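Local structure of polysaccharide deacetylase (Streptococcus pyogenes, 6DQ3) at residues D82-N85 with V86-I90; Q40-K43 with M44-G48. The protein removes N-acetyl groups from the cell wall linkage unit of streptococcal rhamnopolysaccharides, as a zinc-dependent enzyme of carbohydrate esterase family 4. One frame throughout, in Å; residues are numbered along the deposited sequence.

Contacts 1 and 2 are both local, each within a single helix. Contact 1 lies on helix 81-93, which connects the parallel strands 71-77 and 98-102. Contact 2 lies at the end of helix 34-46. Both are partly buried, but contact 2 is farther from the centre of the chain. The two helices touch where Ile90 of contact 1 packs on Leu41 of contact 2. In contact 1 the helix turns irregularly and its side-chain contacts are apolar and aromatic, with Asp82 near a zinc ion. In contact 2 the turns are regular. Leu41 and Met44 pack inward there with the amide of Gln40, while Gln42 and Asp46 are exposed, and a Schellman motif follows at Gly48.

Contact 1. Residues D82-N85 with V86-I90; sequences DFYN and VAYPI
Tyr84 and Tyr88 lie side by side, one helical turn apart. Both have chi1 near 180° (177° and 174°), which sends the two rings off the helix in the same direction. Tyr84 CD1 comes 4.2 Å from Tyr88 CD2, an oblique approach to the Tyr84 ring. The edge of the Tyr88 ring is turned to the carbonyl oxygen of Tyr84. At its far end Tyr84 OH is hydrogen-bonded to Glu122. The buried Phe83 ring meets Ala87 CB obliquely with its CD1, at 3.9 Å. It also packs edge-to-face with Phe76.

This is helix 81-93, the crossover helix of the beta-alpha-beta unit formed with strands 71-77 and 98-102. The helix widens into a pi-type turn at 83-85. Asp82 O accepts two N-H groups, Val86 N at 2.8 Å and Ala87 N at 3.1 Å. The Ala87 bond lies in the carbonyl plane, whereas Val86 N sits above that plane. Tyr88 N then reaches back five residues to Phe83 O at 2.8 Å. Pro89 has no N-H to give, and the helix kinks there. Pro89 CD rests 3.5 Å from Tyr84 O. Asp82 OD2 is hydrogen-bonded to Ile17 N and to ND1 of the zinc ligand His18.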
loop_
_atom_site.group_PDB
_atom_site.type_symbol
_atom_site.label_atom_id
_atom_site.label_comp_id
_atom_site.label_asym_id
_atom_site.label_seq_id
_atom_site.Cartn_x
_atom_site.Cartn_y
_atom_site.Cartn_z
ATOM N N ASP A 82 -7.891 0.528 -11.792
ATOM C CA ASP A 82 -8.834 1.400 -11.100
ATOM C C ASP A 82 -8.127 2.347 -10.131
ATOM O O ASP A 82 -8.711 3.367 -9.751
ATOM C CB ASP A 82 -9.920 0.589 -10.367
ATOM C CG ASP A 82 -9.369 -0.313 -9.262
ATOM O OD1 ASP A 82 -8.138 -0.397 -9.082
ATOM O OD2 ASP A 82 -10.188 -0.943 -8.560
ATOM N N PHE A 83 -6.887 2.051 -9.723
ATOM C CA PHE A 83 -6.155 3.013 -8.903
ATOM C C PHE A 83 -5.888 4.295 -9.686
ATOM O O PHE A 83 -5.989 5.401 -9.141
ATOM C CB PHE A 83 -4.839 2.412 -8.391
ATOM C CG PHE A 83 -4.053 3.359 -7.527
ATOM C CD1 PHE A 83 -4.367 3.523 -6.187
ATOM C CD2 PHE A 83 -3.019 4.113 -8.064
ATOM C CE1 PHE A 83 -3.652 4.412 -5.395
ATOM C CE2 PHE A 83 -2.304 4.997 -7.278
ATOM C CZ PHE A 83 -2.623 5.149 -5.947
ATOM N N TYR A 84 -5.572 4.170 -10.976
ATOM C CA TYR A 84 -5.370 5.345 -11.818
ATOM C C TYR A 84 -6.688 5.963 -12.269
ATOM O O TYR A 84 -6.819 7.194 -12.301
ATOM C CB TYR A 84 -4.533 4.963 -13.035
ATOM C CG TYR A 84 -4.298 6.075 -14.022
ATOM C CD1 TYR A 84 -3.403 7.096 -13.745
ATOM C CD2 TYR A 84 -4.943 6.084 -15.254
ATOM C CE1 TYR A 84 -3.173 8.108 -14.651
ATOM C CE2 TYR A 84 -4.715 7.089 -16.170
ATOM C CZ TYR A 84 -3.829 8.100 -15.862
ATOM O OH TYR A 84 -3.595 9.108 -16.767
ATOM N N ASN A 85 -7.671 5.136 -12.636
ATOM C CA ASN A 85 -8.904 5.676 -13.199
ATOM C C ASN A 85 -9.834 6.240 -12.132
ATOM O O ASN A 85 -10.566 7.197 -12.399
ATOM C CB ASN A 85 -9.672 4.604 -13.980
ATOM C CG ASN A 85 -9.001 4.221 -15.284
ATOM O OD1 ASN A 85 -8.288 5.017 -15.896
ATOM N ND2 ASN A 85 -9.247 2.994 -15.726
ATOM N N VAL A 86 -9.838 5.658 -10.936
ATOM C CA VAL A 86 -10.840 5.997 -9.934
ATOM C C VAL A 86 -10.193 6.602 -8.693
ATOM O O VAL A 86 -10.511 7.733 -8.311
ATOM C CB VAL A 86 -11.680 4.754 -9.578
ATOM C CG1 VAL A 86 -12.805 5.112 -8.624
ATOM C CG2 VAL A 86 -12.235 4.102 -10.846
ATOM N N ALA A 87 -9.273 5.870 -8.061
ATOM C CA ALA A 87 -8.738 6.328 -6.781
ATOM C C ALA A 87 -7.912 7.602 -6.935
ATOM O O ALA A 87 -8.030 8.526 -6.121
ATOM C CB ALA A 87 -7.904 5.220 -6.135
ATOM N N TYR A 88 -7.066 7.664 -7.962
ATOM C CA TYR A 88 -6.123 8.774 -8.103
ATOM C C TYR A 88 -6.807 10.129 -8.234
ATOM O O TYR A 88 -6.378 11.083 -7.559
ATOM C CB TYR A 88 -5.208 8.465 -9.296
ATOM C CG TYR A 88 -4.249 9.557 -9.682
ATOM C CD1 TYR A 88 -3.330 10.051 -8.769
ATOM C CD2 TYR A 88 -4.252 10.084 -10.962
ATOM C CE1 TYR A 88 -2.453 11.051 -9.120
ATOM C CE2 TYR A 88 -3.382 11.085 -11.322
ATOM C CZ TYR A 88 -2.482 11.565 -10.397
ATOM O OH TYR A 88 -1.607 12.559 -10.754
ATOM N N PRO A 89 -7.836 10.307 -9.068
ATOM C CA PRO A 89 -8.520 11.614 -9.089
ATOM C C PRO A 89 -9.072 12.018 -7.737
ATOM O O PRO A 89 -9.008 13.195 -7.359
ATOM C CB PRO A 89 -9.646 11.415 -10.115
ATOM C CG PRO A 89 -9.182 10.292 -10.983
ATOM C CD PRO A 89 -8.335 9.388 -10.107
ATOM N N ILE A 90 -9.636 11.064 -6.997
ATOM C CA ILE A 90 -10.192 11.371 -5.686
ATOM C C ILE A 90 -9.080 11.724 -4.702
ATOM O O ILE A 90 -9.234 12.625 -3.870
ATOM C CB ILE A 90 -11.054 10.193 -5.194
ATOM C CG1 ILE A 90 -12.224 9.980 -6.164
ATOM C CG2 ILE A 90 -11.554 10.465 -3.789
ATOM C CD1 ILE A 90 -13.037 8.715 -5.934
#

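Contact 2. Residues Q40-K43 with M44-G48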
loop_
_atom_site.group_PDB
_atom_site.type_symbol
_atom_site.label_atom_id
_atom_site.label_comp_id
_atom_site.label_asym_id
_atom_site.label_seq_id
_atom_site.Cartn_x
_atom_site.Cartn_y
_atom_site.Cartn_z
ATOM N N GLN A 40 -14.586 8.852 2.873
ATOM C CA GLN A 40 -13.542 8.507 3.834
ATOM C C GLN A 40 -12.412 9.528 3.799
ATOM O O GLN A 40 -11.959 10.003 4.846
ATOM C CB GLN A 40 -13.009 7.106 3.547
ATOM C CG GLN A 40 -13.992 5.992 3.851
ATOM C CD GLN A 40 -13.539 4.660 3.289
ATOM O OE1 GLN A 40 -12.612 4.600 2.480
ATOM N NE2 GLN A 40 -14.189 3.586 3.714
ATOM N N LEU A 41 -11.947 9.888 2.601
ATOM C CA LEU A 41 -10.873 10.868 2.510
ATOM C C LEU A 41 -11.328 12.231 3.012
ATOM O O LEU A 41 -10.571 12.930 3.696
ATOM C CB LEU A 41 -10.375 10.986 1.075
ATOM C CG LEU A 41 -9.501 9.872 0.516
ATOM C CD1 LEU A 41 -9.039 10.275 -0.879
ATOM C CD2 LEU A 41 -8.318 9.591 1.417
ATOM N N GLN A 42 -12.550 12.643 2.658
ATOM C CA GLN A 42 -13.077 13.903 3.159
ATOM C C GLN A 42 -13.008 13.959 4.681
ATOM O O GLN A 42 -12.593 14.968 5.259
ATOM C CB GLN A 42 -14.516 14.092 2.683
ATOM C CG GLN A 42 -15.170 15.370 3.173
ATOM C CD GLN A 42 -16.649 15.428 2.830
ATOM O OE1 GLN A 42 -17.257 14.413 2.491
ATOM N NE2 GLN A 42 -17.233 16.616 2.914
ATOM N N LYS A 43 -13.411 12.873 5.346
ATOM C CA LYS A 43 -13.429 12.864 6.806
ATOM C C LYS A 43 -12.015 12.882 7.379
ATOM O O LYS A 43 -11.760 13.551 8.389
ATOM C CB LYS A 43 -14.208 11.647 7.303
ATOM C CG LYS A 43 -14.459 11.613 8.797
ATOM C CD LYS A 43 -15.467 12.657 9.245
ATOM C CE LYS A 43 -15.502 12.729 10.762
ATOM N NZ LYS A 43 -16.670 13.503 11.266
ATOM N N MET A 44 -11.082 12.161 6.755
ATOM C CA MET A 44 -9.692 12.230 7.196
ATOM C C MET A 44 -9.144 13.643 7.048
ATOM O O MET A 44 -8.441 14.143 7.936
ATOM C CB MET A 44 -8.834 11.245 6.407
ATOM C CG MET A 44 -9.116 9.786 6.715
ATOM S SD MET A 44 -8.038 8.681 5.790
ATOM C CE MET A 44 -9.238 7.524 5.127
ATOM N N LYS A 45 -9.454 14.306 5.931
ATOM C CA LYS A 45 -8.958 15.660 5.709
ATOM C C LYS A 45 -9.530 16.621 6.743
ATOM O O LYS A 45 -8.798 17.425 7.334
ATOM C CB LYS A 45 -9.313 16.111 4.291
ATOM C CG LYS A 45 -8.482 17.281 3.770
ATOM C CD LYS A 45 -7.060 16.827 3.438
ATOM C CE LYS A 45 -6.234 17.929 2.780
ATOM N NZ LYS A 45 -4.845 17.464 2.489
ATOM N N ASP A 46 -10.841 16.539 6.986
ATOM C CA ASP A 46 -11.480 17.415 7.963
ATOM C C ASP A 46 -10.900 17.209 9.358
ATOM O O ASP A 46 -10.791 18.162 10.141
ATOM C CB ASP A 46 -12.990 17.164 7.974
ATOM C CG ASP A 46 -13.690 17.695 6.731
ATOM O OD1 ASP A 46 -13.044 18.405 5.933
ATOM O OD2 ASP A 46 -14.893 17.403 6.557
ATOM N N GLU A 47 -10.545 15.971 9.693
ATOM C CA GLU A 47 -9.936 15.656 10.979
ATOM C C GLU A 47 -8.459 16.021 11.034
ATOM O O GLU A 47 -7.812 15.757 12.054
ATOM C CB GLU A 47 -10.119 14.168 11.282
ATOM C CG GLU A 47 -11.538 13.803 11.693
ATOM C CD GLU A 47 -11.849 14.233 13.115
ATOM O OE1 GLU A 47 -11.056 13.892 14.015
ATOM O OE2 GLU A 47 -12.873 14.915 13.330
ATOM N N GLY A 48 -7.918 16.615 9.975
ATOM C CA GLY A 48 -6.551 17.084 9.991
ATOM C C GLY A 48 -5.496 16.031 9.762
ATOM O O GLY A 48 -4.354 16.224 10.188
#
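This is a local contact within one helix, over the last turns of helix 34-46 and its C-terminal Schellman motif. Four backbone bonds of the i to i+4 kind join the two halves, from Met44 N to Gln40 O through Glu47 N to Lys43 O. Gly48 ends the helix with positive phi (80°), and its N bonds to Lys45 O at 2.9 Å.

Met44 runs back along the helix. Its CG is anti to the carbonyl carbon (chi1 -69°), and the chain bends at the sulfur. This brings Met44 CE 4.1 Å from Gln40 CB; it also touches Leu41 CD2. On the exposed side Gln42 and Asp46 cross at a slant, with amide and carboxylate planes 67° apart. Asp46 CG lies 3.3 Å from Gln42 O. Asp46 OD2 comes 4.0 Å from Gln42 CG. The Lys43 chain bends at chi2 toward the helix end. Lys43 NZ stays 4.5 Å from Glu47 OE2, beyond a salt bridge, and Glu47 OE1 pairs with Lys70.

Gln40 OE1 is hydrogen-bonded to Tyr14 of strand 8-14, on which Met44 also packs, with Leu12. Met44, Leu41 and Lys45 touch Phe51 of strand 50-51, while Gln40, Lys43 and Met44 touch helix 221-228.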